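Local coordinates for protein 4-oxalocrotonate decarboxylase NahK (Pseudomonas putida, PDB 5D2J) that decarboxylates (3E)-2-oxohex-3-enedioate to 2-oxopent-4-enoate and carbon dioxide in aromatic hydrocarbon breakdown, and binds magnesium or calcium, at residues V66-G71 against A233-M238; T85-F90 against D166-T171; P111-E116 against V246-G251; A115-V120 against V142-E147; L190-E195 against G241-V246. The protein carries 1 engineered substitution. One frame throughout, in Å; residues are numbered along the deposited sequence.

Contact 1 (V66-G71 against A233-M238); sequences VGLKMG and AGTFIM. With 0L1 (hexanedioic acid), chain E.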
# COMPACT_ATOMS: atom_id res chain seq x y z
N VAL A 66 -0.83 8.42 -8.31
CA VAL A 66 -0.95 7.44 -9.38
C VAL A 66 -1.68 6.18 -8.96
O VAL A 66 -1.90 5.29 -9.78
CB VAL A 66 0.42 7.07 -9.99
CG1 VAL A 66 1.07 8.29 -10.60
CG2 VAL A 66 1.34 6.44 -8.93
N GLY A 67 -2.04 6.09 -7.69
CA GLY A 67 -2.74 4.90 -7.24
C GLY A 67 -3.10 4.89 -5.77
O GLY A 67 -2.92 5.87 -5.05
N LEU A 68 -3.62 3.75 -5.33
CA LEU A 68 -4.00 3.53 -3.94
C LEU A 68 -3.46 2.15 -3.54
O LEU A 68 -3.26 1.29 -4.40
CB LEU A 68 -5.52 3.53 -3.80
CG LEU A 68 -6.26 4.78 -4.26
CD1 LEU A 68 -7.76 4.52 -4.33
CD2 LEU A 68 -5.94 5.93 -3.33
N LYS A 69 -3.25 1.95 -2.25
CA LYS A 69 -2.83 0.63 -1.77
C LYS A 69 -3.73 0.17 -0.65
O LYS A 69 -4.38 0.98 0.01
CB LYS A 69 -1.36 0.62 -1.33
CG LYS A 69 -0.90 1.76 -0.42
CD LYS A 69 -1.02 1.42 1.07
CE LYS A 69 -0.26 0.15 1.47
NZ LYS A 69 1.15 0.34 1.95
N MET A 70 -3.79 -1.14 -0.45
CA MET A 70 -4.53 -1.72 0.65
C MET A 70 -3.56 -2.40 1.59
O MET A 70 -2.62 -3.08 1.16
CB MET A 70 -5.55 -2.74 0.12
CG MET A 70 -6.75 -2.08 -0.54
SD MET A 70 -7.91 -1.44 0.68
CE MET A 70 -8.73 -2.97 1.12
N GLY A 71 -3.78 -2.20 2.89
CA GLY A 71 -2.95 -2.83 3.91
C GLY A 71 -3.76 -3.57 4.95
O GLY A 71 -4.98 -3.39 5.04
N ALA A 233 -12.06 5.38 -12.92
CA ALA A 233 -11.49 4.56 -13.97
C ALA A 233 -10.03 4.96 -14.16
O ALA A 233 -9.70 6.15 -14.09
CB ALA A 233 -12.25 4.77 -15.26
N GLY A 234 -9.16 3.98 -14.38
CA GLY A 234 -7.75 4.26 -14.63
C GLY A 234 -6.88 4.24 -13.39
O GLY A 234 -5.71 4.64 -13.45
N THR A 235 -7.41 3.77 -12.27
CA THR A 235 -6.67 3.79 -11.01
C THR A 235 -5.82 2.53 -10.85
O THR A 235 -6.29 1.43 -11.09
CB THR A 235 -7.61 3.94 -9.81
OG1 THR A 235 -8.38 5.14 -9.96
CG2 THR A 235 -6.84 3.99 -8.50
N PHE A 236 -4.56 2.73 -10.45
CA PHE A 236 -3.65 1.63 -10.12
C PHE A 236 -3.91 1.28 -8.66
O PHE A 236 -3.93 2.15 -7.80
CB PHE A 236 -2.22 2.12 -10.34
CG PHE A 236 -1.15 1.14 -9.93
CD1 PHE A 236 -0.75 0.14 -10.79
CD2 PHE A 236 -0.50 1.28 -8.72
CE1 PHE A 236 0.26 -0.74 -10.44
CE2 PHE A 236 0.51 0.41 -8.35
CZ PHE A 236 0.89 -0.61 -9.21
N ILE A 237 -4.15 -0.00 -8.37
CA ILE A 237 -4.43 -0.42 -7.00
C ILE A 237 -3.53 -1.56 -6.58
O ILE A 237 -3.57 -2.63 -7.18
CB ILE A 237 -5.88 -0.91 -6.85
CG1 ILE A 237 -6.88 0.14 -7.36
CG2 ILE A 237 -6.16 -1.26 -5.38
CD1 ILE A 237 -8.34 -0.40 -7.45
N MET A 238 -2.74 -1.36 -5.53
CA MET A 238 -1.91 -2.43 -4.97
C MET A 238 -2.73 -3.16 -3.93
O MET A 238 -3.06 -2.59 -2.89
CB MET A 238 -0.64 -1.86 -4.35
CG MET A 238 0.31 -1.26 -5.36
SD MET A 238 1.86 -0.78 -4.59
CE MET A 238 2.25 -2.32 -3.77
O1 0L1 E . 0.17 -3.76 4.43
C2 0L1 E . 0.64 -2.63 4.12
O2 0L1 E . 1.06 -2.44 2.94
C3 0L1 E . 0.72 -1.52 5.14
C4 0L1 E . 1.42 -2.01 6.40
C5 0L1 E . 1.57 -0.85 7.36
C6 0L1 E . 2.12 -1.32 8.69
C7 0L1 E . 3.60 -1.63 8.60
O4 0L1 E . 4.42 -0.71 8.31
O3 0L1 E . 4.03 -2.79 8.83
O HOH W 1 -2.87 5.66 -12.34
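F236 brings the one aromatic ring of this contact, and V66 is its neighbour across it. V66 O approaches the ring obliquely and lies 3.2 Å from F236 CB. The ring lies against S118 and V120 of strand 112-121. The F173 ring also meets it, with the planes about 25° apart. At the same end, a water donates to V66 O and G234 O and ties the loop before the strand to V66.

Strands 66-71 and 236-238 run parallel. L68 is bonded through both backbone groups: L68 N gives to F236 O at 3.0 Å, and L68 O takes M238 N at 2.9 Å. M70 N adds a third bond of 2.9 Å to M238 O. G67 needs its lack of a side chain, since a CB there would clash with F236 O. On the other edge, V66 and G67 both face L91 of strand 87-92, a classic beta bulge.

K69 and M238 share a face, with K69 CB 4.0 Å from M238 CB. K69 CG sits between the backbone N and the carbonyl carbon (chi1 48°). The chain then bends three more times and leads away from M238. K69 NZ gives a hydrogen bond of 3.0 Å to O2 of the bound hexanedioic acid. It also forms a salt bridge with E147 and a bond to A168 O. A methionine in place of K69 would probably leave the ligand carboxylate and E147 without their shared donor. K69 also binds 2-oxoglutarate in this protein. The strand pair thus fixes the root of a ligand-binding amine beside the metal site.

Contact 2 (T85-F90 against D166-T171); sequences TPIYGF and DNASST. With 0L1 (hexanedioic acid), chain E; EDO (1,2-ethanediol), chain F.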
# COMPACT_ATOMS: atom_id res chain seq x y z
N THR A 85 -11.32 -4.41 9.70
CA THR A 85 -11.18 -4.16 8.26
C THR A 85 -9.75 -3.73 7.88
O THR A 85 -8.98 -3.26 8.72
CB THR A 85 -12.20 -3.10 7.74
OG1 THR A 85 -11.67 -1.78 7.93
CG2 THR A 85 -13.55 -3.22 8.43
N PRO A 86 -9.39 -3.91 6.59
CA PRO A 86 -8.12 -3.38 6.08
C PRO A 86 -8.07 -1.86 6.15
O PRO A 86 -9.05 -1.22 6.51
CB PRO A 86 -8.14 -3.81 4.61
CG PRO A 86 -9.03 -5.00 4.55
CD PRO A 86 -10.07 -4.79 5.62
N ILE A 87 -6.92 -1.29 5.80
CA ILE A 87 -6.76 0.15 5.69
C ILE A 87 -6.24 0.43 4.29
O ILE A 87 -5.78 -0.47 3.59
CB ILE A 87 -5.76 0.70 6.73
CG1 ILE A 87 -4.37 0.07 6.55
CG2 ILE A 87 -6.26 0.43 8.14
CD1 ILE A 87 -3.28 0.68 7.47
N TYR A 88 -6.32 1.69 3.87
CA TYR A 88 -5.75 2.06 2.59
C TYR A 88 -4.85 3.28 2.75
O TYR A 88 -4.87 3.96 3.78
CB TYR A 88 -6.85 2.35 1.55
CG TYR A 88 -7.70 3.58 1.83
CD1 TYR A 88 -7.27 4.85 1.46
CD2 TYR A 88 -8.95 3.46 2.44
CE1 TYR A 88 -8.06 5.97 1.71
CE2 TYR A 88 -9.73 4.56 2.68
CZ TYR A 88 -9.28 5.81 2.32
OH TYR A 88 -10.08 6.91 2.58
N GLY A 89 -4.07 3.54 1.71
CA GLY A 89 -3.24 4.73 1.63
C GLY A 89 -3.10 5.08 0.17
O GLY A 89 -3.59 4.33 -0.69
N PHE A 90 -2.46 6.20 -0.14
CA PHE A 90 -2.31 6.61 -1.54
C PHE A 90 -0.88 6.39 -2.03
O PHE A 90 0.04 6.20 -1.23
CB PHE A 90 -2.70 8.08 -1.72
CG PHE A 90 -1.78 9.04 -1.01
CD1 PHE A 90 -0.63 9.50 -1.62
CD2 PHE A 90 -2.08 9.46 0.28
CE1 PHE A 90 0.23 10.38 -0.96
CE2 PHE A 90 -1.23 10.34 0.95
CZ PHE A 90 -0.08 10.80 0.33
N ASP A 166 -0.05 7.91 8.80
CA ASP A 166 1.25 7.83 8.11
C ASP A 166 1.11 7.15 6.74
O ASP A 166 2.05 6.54 6.22
CB ASP A 166 2.26 7.08 9.03
CG ASP A 166 3.67 6.99 8.43
OD1 ASP A 166 4.17 7.99 7.86
OD2 ASP A 166 4.31 5.91 8.57
N ASN A 167 -0.07 7.27 6.15
CA ASN A 167 -0.33 6.78 4.79
C ASN A 167 -0.01 5.29 4.63
O ASN A 167 0.51 4.86 3.60
CB ASN A 167 0.45 7.60 3.75
CG ASN A 167 -0.04 7.35 2.34
OD1 ASN A 167 -1.22 7.07 2.13
ND2 ASN A 167 0.87 7.45 1.36
N ALA A 168 -0.30 4.52 5.68
CA ALA A 168 -0.10 3.08 5.67
C ALA A 168 1.33 2.69 5.30
O ALA A 168 1.53 1.69 4.61
CB ALA A 168 -1.09 2.41 4.70
N SER A 169 2.31 3.47 5.75
CA SER A 169 3.73 3.14 5.59
C SER A 169 4.22 3.13 4.13
O SER A 169 5.31 2.62 3.85
CB SER A 169 4.05 1.78 6.23
OG SER A 169 3.65 1.75 7.59
N SER A 170 3.45 3.71 3.22
CA SER A 170 3.83 3.74 1.81
C SER A 170 5.09 4.55 1.55
O SER A 170 5.30 5.61 2.15
CB SER A 170 2.69 4.31 0.97
OG SER A 170 1.51 3.59 1.21
N THR A 171 5.92 4.08 0.62
CA THR A 171 7.13 4.84 0.28
C THR A 171 7.66 4.54 -1.13
O THR A 171 8.01 5.47 -1.86
CB THR A 171 8.24 4.68 1.39
OG1 THR A 171 9.08 5.84 1.40
CG2 THR A 171 9.09 3.44 1.20
O1 0L1 E . 0.17 -3.76 4.43
C2 0L1 E . 0.64 -2.63 4.12
O2 0L1 E . 1.06 -2.44 2.94
C3 0L1 E . 0.72 -1.52 5.14
C4 0L1 E . 1.42 -2.01 6.40
C5 0L1 E . 1.57 -0.85 7.36
C6 0L1 E . 2.12 -1.32 8.69
C7 0L1 E . 3.60 -1.63 8.60
O4 0L1 E . 4.42 -0.71 8.31
O3 0L1 E . 4.03 -2.79 8.83
C1 EDO F . -12.76 5.92 6.18
O1 EDO F . -12.76 4.76 7.03
C2 EDO F . -11.93 5.60 4.94
O2 EDO F . -12.39 6.34 3.80
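N167 is the C-prime residue of a Schellman motif that ends helix 160-165, and its side chain docks on F90 of strand 87-90. The amide pairs with both backbone groups of one residue. F90 N gives to N167 OD1 at 2.7 Å, in the carbonyl plane and on a lone pair. N167 ND2 gives to F90 O at 3.0 Å, tilted from that carbonyl's plane. The amide also stacks on the F90 ring, with planes 26° apart and ND2 over the ring centre. F90 CG lies between its backbone N and carbonyl carbon (chi1 66°), which folds the ring back over the amide. A leucine in place of N167 would probably leave F90 N and F90 O without these mates.

G89 CA is 3.1 Å from N167 OD1, and a CB on G89 would clash there. A168 CB packs on I87 CD1 at 3.9 Å. The turn is closed by S170 OG, which bonds to N167 O at 2.9 Å. S169 OG gives to hexanedioic acid O4 at 2.7 Å.

Helix 44-60 lies alongside, with Q51 against N167 and R55 and K58 against F90. Strand 87-92 pairs with strand 65-71, and Y88 packs on helix 213-225.

Contact 3 (P111-E116 against V246-G251); sequences PKIEAE and VPVAPG. With MG (magnesium ion), chain C; 0L1 (hexanedioic acid), chain E.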
# COMPACT_ATOMS: atom_id res chain seq x y z
N PRO A 111 13.40 0.04 5.79
CA PRO A 111 12.47 -0.49 4.79
C PRO A 111 12.34 -2.01 4.78
O PRO A 111 13.27 -2.73 5.18
CB PRO A 111 13.08 -0.02 3.46
CG PRO A 111 14.56 0.03 3.75
CD PRO A 111 14.64 0.56 5.16
N LYS A 112 11.18 -2.47 4.33
CA LYS A 112 10.94 -3.88 4.10
C LYS A 112 10.23 -4.01 2.76
O LYS A 112 9.64 -3.04 2.28
CB LYS A 112 10.02 -4.46 5.18
CG LYS A 112 10.62 -4.54 6.56
CD LYS A 112 9.65 -5.20 7.51
CE LYS A 112 10.07 -5.00 8.96
NZ LYS A 112 9.19 -5.76 9.87
N ILE A 113 10.25 -5.20 2.17
CA ILE A 113 9.53 -5.41 0.92
C ILE A 113 8.48 -6.51 1.06
O ILE A 113 8.63 -7.43 1.85
CB ILE A 113 10.50 -5.75 -0.22
CG1 ILE A 113 11.33 -6.97 0.14
CG2 ILE A 113 11.40 -4.55 -0.52
CD1 ILE A 113 12.17 -7.47 -1.01
N GLU A 114 7.40 -6.38 0.28
CA GLU A 114 6.29 -7.33 0.24
C GLU A 114 5.98 -7.54 -1.23
O GLU A 114 5.93 -6.56 -1.98
CB GLU A 114 5.00 -6.72 0.80
CG GLU A 114 5.01 -6.16 2.20
CD GLU A 114 3.64 -5.59 2.57
OE1 GLU A 114 3.26 -4.50 2.04
OE2 GLU A 114 2.94 -6.23 3.37
N ALA A 115 5.72 -8.78 -1.64
CA ALA A 115 5.24 -9.01 -3.01
C ALA A 115 3.72 -8.90 -3.06
O ALA A 115 3.03 -9.37 -2.16
CB ALA A 115 5.67 -10.38 -3.49
N GLU A 116 3.19 -8.23 -4.09
CA GLU A 116 1.76 -8.02 -4.22
C GLU A 116 1.35 -8.16 -5.68
O GLU A 116 2.21 -8.29 -6.56
CB GLU A 116 1.36 -6.62 -3.70
CG GLU A 116 2.04 -6.25 -2.38
CD GLU A 116 1.34 -5.14 -1.61
OE1 GLU A 116 0.27 -4.67 -2.06
OE2 GLU A 116 1.85 -4.76 -0.54
N VAL A 246 9.91 -8.40 4.26
CA VAL A 246 11.31 -8.80 4.44
C VAL A 246 12.19 -7.56 4.48
O VAL A 246 12.08 -6.71 3.60
CB VAL A 246 11.75 -9.69 3.26
CG1 VAL A 246 13.24 -9.96 3.31
CG2 VAL A 246 10.96 -10.99 3.26
N PRO A 247 13.07 -7.44 5.49
CA PRO A 247 13.95 -6.26 5.53
C PRO A 247 14.89 -6.21 4.32
O PRO A 247 15.34 -7.25 3.83
CB PRO A 247 14.79 -6.48 6.80
CG PRO A 247 13.98 -7.43 7.64
CD PRO A 247 13.28 -8.32 6.66
N VAL A 248 15.17 -5.00 3.84
CA VAL A 248 16.16 -4.80 2.78
C VAL A 248 17.16 -3.72 3.19
O VAL A 248 16.84 -2.80 3.96
CB VAL A 248 15.50 -4.42 1.44
CG1 VAL A 248 14.79 -5.61 0.85
CG2 VAL A 248 14.55 -3.25 1.64
N ALA A 249 18.38 -3.85 2.67
CA ALA A 249 19.48 -2.98 3.07
C ALA A 249 20.41 -2.78 1.87
O ALA A 249 20.32 -3.54 0.90
CB ALA A 249 20.24 -3.61 4.24
N PRO A 250 21.28 -1.76 1.92
CA PRO A 250 22.21 -1.51 0.81
C PRO A 250 22.99 -2.76 0.40
O PRO A 250 23.55 -3.44 1.26
CB PRO A 250 23.17 -0.48 1.39
CG PRO A 250 22.33 0.31 2.34
CD PRO A 250 21.35 -0.69 2.94
N GLY A 251 23.01 -3.06 -0.89
CA GLY A 251 23.71 -4.23 -1.39
C GLY A 251 22.79 -5.38 -1.74
O GLY A 251 23.18 -6.30 -2.47
MG MG C . 1.53 -3.56 1.11
O1 0L1 E . 0.17 -3.76 4.43
C2 0L1 E . 0.64 -2.63 4.12
O2 0L1 E . 1.06 -2.44 2.94
C3 0L1 E . 0.72 -1.52 5.14
C4 0L1 E . 1.42 -2.01 6.40
C5 0L1 E . 1.57 -0.85 7.36
C6 0L1 E . 2.12 -1.32 8.69
C7 0L1 E . 3.60 -1.63 8.60
O4 0L1 E . 4.42 -0.71 8.31
O3 0L1 E . 4.03 -2.79 8.83
O HOH W 2 0.47 -5.07 2.24
O HOH W 3 -0.21 -2.98 -0.05
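V248 is the bump of this contact, and P111 and I113 form the hollow that takes it. The V248 and I113 side chains cross at about a right angle, with V248 CG1 3.7 Å from I113 CD1. The other methyl, V248 CG2, leans on the proline ring, 3.9 Å from P111 CG. I113 CG1 is tucked between its own backbone N and carbonyl carbon (chi1 57°), and it lies close to V246 O. On the other face, K112 CG packs on P247 CA at 3.9 Å before the chain runs off extended.

Beneath, I113 and V246 form an antiparallel hydrogen-bonded pair: I113 N gives to V246 O at 2.8 Å and V246 N gives to I113 O at 2.9 Å. A longer bond, straight at the hydrogen, joins V248 N to P111 O at 3.2 Å, with the donor above the carbonyl plane.

I113 faces M194, V146 and I254. E114 and E116 turn to the other face and bind magnesium, through E114 OE1 at 2.2 Å and E116 OE2 at 2.1 Å. The ligand's O2, two waters and E147 complete the site. V246-V248 thus anchor one edge of the strand while its carboxylates hold the metal.

Contact 4 (A115-V120 against V142-E147); sequences AEISVV and VIPTVE. With MG (magnesium ion), chain C.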
# COMPACT_ATOMS: atom_id res chain seq x y z
N ALA A 115 5.72 -8.78 -1.64
CA ALA A 115 5.24 -9.01 -3.01
C ALA A 115 3.72 -8.90 -3.06
O ALA A 115 3.03 -9.37 -2.16
CB ALA A 115 5.67 -10.38 -3.49
N GLU A 116 3.19 -8.23 -4.09
CA GLU A 116 1.76 -8.02 -4.22
C GLU A 116 1.35 -8.16 -5.68
O GLU A 116 2.21 -8.29 -6.56
CB GLU A 116 1.36 -6.62 -3.70
CG GLU A 116 2.04 -6.25 -2.38
CD GLU A 116 1.34 -5.14 -1.61
OE1 GLU A 116 0.27 -4.67 -2.06
OE2 GLU A 116 1.85 -4.76 -0.54
N ILE A 117 0.05 -8.14 -5.94
CA ILE A 117 -0.44 -8.05 -7.31
C ILE A 117 -1.31 -6.81 -7.39
O ILE A 117 -2.10 -6.53 -6.48
CB ILE A 117 -1.19 -9.35 -7.78
CG1 ILE A 117 -1.45 -9.31 -9.29
CG2 ILE A 117 -2.48 -9.59 -6.99
CD1 ILE A 117 -0.17 -9.38 -10.13
N SER A 118 -1.10 -6.01 -8.43
CA SER A 118 -1.85 -4.77 -8.58
C SER A 118 -2.81 -4.92 -9.75
O SER A 118 -2.64 -5.81 -10.59
CB SER A 118 -0.90 -3.60 -8.85
OG SER A 118 -0.03 -3.40 -7.74
N VAL A 119 -3.81 -4.04 -9.79
CA VAL A 119 -4.70 -3.97 -10.95
C VAL A 119 -4.79 -2.52 -11.39
O VAL A 119 -4.53 -1.60 -10.61
CB VAL A 119 -6.12 -4.50 -10.65
CG1 VAL A 119 -6.10 -5.99 -10.31
CG2 VAL A 119 -6.79 -3.67 -9.54
N VAL A 120 -5.13 -2.32 -12.66
CA VAL A 120 -5.48 -1.00 -13.15
C VAL A 120 -6.92 -1.11 -13.61
O VAL A 120 -7.27 -2.05 -14.32
CB VAL A 120 -4.58 -0.58 -14.33
CG1 VAL A 120 -5.21 0.57 -15.11
CG2 VAL A 120 -3.19 -0.17 -13.82
N VAL A 142 -3.55 -6.65 -14.89
CA VAL A 142 -2.89 -6.84 -13.61
C VAL A 142 -1.40 -6.54 -13.73
O VAL A 142 -0.83 -6.63 -14.82
CB VAL A 142 -3.08 -8.28 -13.09
CG1 VAL A 142 -4.55 -8.65 -13.14
CG2 VAL A 142 -2.23 -9.27 -13.89
N ILE A 143 -0.78 -6.17 -12.62
CA ILE A 143 0.63 -5.78 -12.61
C ILE A 143 1.36 -6.36 -11.42
O ILE A 143 1.08 -5.99 -10.28
CB ILE A 143 0.80 -4.26 -12.52
CG1 ILE A 143 0.07 -3.55 -13.67
CG2 ILE A 143 2.26 -3.88 -12.49
CD1 ILE A 143 -1.35 -3.16 -13.29
N PRO A 144 2.31 -7.29 -11.67
CA PRO A 144 3.18 -7.75 -10.58
C PRO A 144 3.90 -6.57 -9.94
O PRO A 144 4.53 -5.76 -10.63
CB PRO A 144 4.16 -8.68 -11.29
CG PRO A 144 3.36 -9.24 -12.46
CD PRO A 144 2.54 -8.04 -12.92
N THR A 145 3.79 -6.45 -8.61
CA THR A 145 4.28 -5.26 -7.92
C THR A 145 4.92 -5.65 -6.59
O THR A 145 4.37 -6.45 -5.84
CB THR A 145 3.12 -4.29 -7.61
OG1 THR A 145 2.39 -4.00 -8.81
CG2 THR A 145 3.66 -2.98 -7.01
N VAL A 146 6.08 -5.08 -6.31
CA VAL A 146 6.72 -5.27 -5.02
C VAL A 146 6.63 -3.95 -4.27
O VAL A 146 7.06 -2.92 -4.80
CB VAL A 146 8.19 -5.67 -5.17
CG1 VAL A 146 8.88 -5.76 -3.79
CG2 VAL A 146 8.30 -6.99 -5.90
N GLU A 147 6.05 -3.96 -3.07
CA GLU A 147 5.98 -2.73 -2.30
C GLU A 147 7.19 -2.61 -1.40
O GLU A 147 7.66 -3.61 -0.86
CB GLU A 147 4.72 -2.63 -1.41
CG GLU A 147 4.51 -1.18 -0.92
CD GLU A 147 3.26 -0.96 -0.08
OE1 GLU A 147 2.61 -1.93 0.34
OE2 GLU A 147 2.93 0.23 0.17
MG MG C . 1.53 -3.56 1.11
O HOH W 3 -0.21 -2.98 -0.05
O HOH W 2 0.47 -5.07 2.24
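S118 and T145 form the tight centre of this antiparallel strand pair. S118 OG gives to T145 OG1 at 2.7 Å, and T145 OG1 passes a bond on to I143 O at 2.8 Å. T145 OG1 lies anti to the carbonyl carbon (chi1 -53°), which puts it within reach of both partners. S118 N also bonds to I143 O, at 2.9 Å. The two donors reach that carbonyl from opposite faces of its plane. I143 N returns a bond to S118 O, and E116 and T145 form the next hydrogen-bonded pair. I117 CD1 covers P144, 3.6 Å from P144 N. P144 stands in a non-hydrogen-bonded pair, so its missing N-H costs this ladder nothing.

The packing is looser where V119 CG1 is 4.2 Å from V142 CG1. V120 is partly exposed, but its CG2 still reaches I143 CD1 in the conformer given.

At the other end E147 OE1 joins E116 on magnesium at 2.1 Å. E147 OE1 lies 3.1 Å from E116 OE2, with the carboxylate planes 82° apart. E116 OE1 takes a bond from a metal-bound water, and E147 OE2 salt-bridges K69. Two carboxylates this close are probably tolerated because both oxygens bind the same cation.

Contact 5 (L190-E195 against G241-V246); sequences LGVVME and GITAAV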
# COMPACT_ATOMS: atom_id res chain seq x y z
N LEU A 190 -2.68 -17.43 -8.05
CA LEU A 190 -1.40 -16.87 -8.48
C LEU A 190 -0.31 -17.16 -7.45
O LEU A 190 -0.38 -16.71 -6.31
CB LEU A 190 -1.53 -15.36 -8.71
CG LEU A 190 -0.24 -14.61 -9.06
CD1 LEU A 190 0.26 -15.07 -10.42
CD2 LEU A 190 -0.49 -13.11 -9.06
N GLY A 191 0.70 -17.93 -7.85
CA GLY A 191 1.82 -18.21 -6.95
C GLY A 191 2.89 -17.15 -7.06
O GLY A 191 3.20 -16.69 -8.16
N VAL A 192 3.47 -16.76 -5.93
CA VAL A 192 4.50 -15.72 -5.90
C VAL A 192 5.69 -16.15 -5.06
O VAL A 192 5.53 -16.54 -3.90
CB VAL A 192 3.93 -14.40 -5.36
CG1 VAL A 192 4.98 -13.31 -5.42
CG2 VAL A 192 2.69 -13.97 -6.18
N VAL A 193 6.89 -16.08 -5.63
CA VAL A 193 8.10 -16.50 -4.92
C VAL A 193 9.12 -15.37 -4.82
O VAL A 193 9.64 -14.91 -5.84
CB VAL A 193 8.77 -17.71 -5.59
CG1 VAL A 193 9.96 -18.18 -4.75
CG2 VAL A 193 7.79 -18.85 -5.78
N MET A 194 9.42 -14.94 -3.60
CA MET A 194 10.39 -13.87 -3.42
C MET A 194 11.78 -14.43 -3.14
O MET A 194 11.98 -15.21 -2.20
CB MET A 194 9.98 -12.96 -2.27
CG MET A 194 11.05 -11.95 -1.92
SD MET A 194 10.58 -10.95 -0.49
CE MET A 194 9.18 -10.06 -1.16
N GLU A 195 12.75 -14.03 -3.96
CA GLU A 195 14.14 -14.40 -3.75
C GLU A 195 14.91 -13.17 -3.32
O GLU A 195 14.69 -12.07 -3.85
CB GLU A 195 14.74 -14.99 -5.02
CG GLU A 195 13.99 -16.21 -5.55
CD GLU A 195 14.56 -16.75 -6.84
OE1 GLU A 195 15.50 -16.14 -7.39
OE2 GLU A 195 14.05 -17.79 -7.32
N GLY A 241 -0.32 -7.44 0.69
CA GLY A 241 0.82 -8.34 0.79
C GLY A 241 0.48 -9.81 0.57
O GLY A 241 -0.33 -10.39 1.31
N ILE A 242 1.10 -10.42 -0.44
CA ILE A 242 0.98 -11.86 -0.67
C ILE A 242 2.05 -12.61 0.13
O ILE A 242 1.80 -13.70 0.66
CB ILE A 242 1.11 -12.19 -2.17
CG1 ILE A 242 -0.11 -11.69 -2.93
CG2 ILE A 242 1.23 -13.70 -2.39
CD1 ILE A 242 0.06 -11.72 -4.45
N THR A 243 3.23 -12.01 0.23
CA THR A 243 4.30 -12.58 1.04
C THR A 243 4.48 -11.77 2.32
O THR A 243 4.03 -10.62 2.41
CB THR A 243 5.65 -12.63 0.28
OG1 THR A 243 6.09 -11.30 -0.02
CG2 THR A 243 5.50 -13.41 -1.02
N ALA A 244 5.13 -12.37 3.31
CA ALA A 244 5.48 -11.65 4.53
C ALA A 244 6.49 -10.57 4.15
O ALA A 244 7.18 -10.70 3.14
CB ALA A 244 6.07 -12.61 5.55
N ALA A 245 6.57 -9.50 4.94
CA ALA A 245 7.51 -8.42 4.66
C ALA A 245 8.94 -8.79 5.08
O ALA A 245 9.15 -9.42 6.11
CB ALA A 245 7.06 -7.14 5.33
N VAL A 246 9.91 -8.40 4.26
CA VAL A 246 11.31 -8.80 4.44
C VAL A 246 12.19 -7.56 4.48
O VAL A 246 12.08 -6.71 3.60
CB VAL A 246 11.75 -9.69 3.26
CG1 VAL A 246 13.24 -9.96 3.31
CG2 VAL A 246 10.96 -10.99 3.26
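V192 and I242 meet through their branches, at about a right angle. V192 CG1 is anti to the backbone N (chi1 -177°), which leaves CG2 beside that N. V192 CG2 touches I242 CD1 at 3.9 Å and I242 CG2 at 4.1 Å. I242 reaches out with a nearly straight end, its CG1 anti to the carbonyl carbon. The backbones stay well apart, with V192 CA 7.4 Å from I242 CA. The contact is made mainly by side chains.

M194 makes the longer reach. Its chain is extended through the first two torsions and turns only at the last (chi3 -66°). The bend carries the methyl toward T243, with M194 CE 3.5 Å from T243 OG1. The M194 and V246 side chains run past each other in opposite directions, with M194 SD 3.8 Å from V246 CG2.

T243 OG1 takes the crowded position between the backbone N and the carbonyl carbon (chi1 64°). Its main partner is A115 N, and it makes a weak bond to A244 O at 3.4 Å. T243 CG2 is left to face V192, at 4.3 Å from V192 O.

Residues 241-245 lie in the loop between strands 236-238 and 246-247, and here it packs on a second sheet. In that sheet strand 191-196 lies between strands 253-258 and 199-205. V192 also touches A115, and M194 also touches I113, so strand 112-121 lines the same interface between the sheets.

Contacts 3 and 4 bind the magnesium, and contact 1 comes beside it. Contact 3 supplies E114, contact 4 supplies E147, and they share E116. K69 of contact 1 joins through a salt bridge, K69 NZ to E147 OE2 at 2.5 Å. S169 of contact 2 donates one hydrogen bond to the far carboxylate of the hexanedioic acid. Contact 2 adjoins contact 1 through strands 65-71 and 87-92, with K69 N to G89 O at 2.9 Å; the two centres are about 11 Å apart. Contact 5 stands back from the ligand. It touches contacts 3 and 4 at A115, where A115 O lies 2.8 Å from I242 N. Its centre is about 19 Å from that of contact 2.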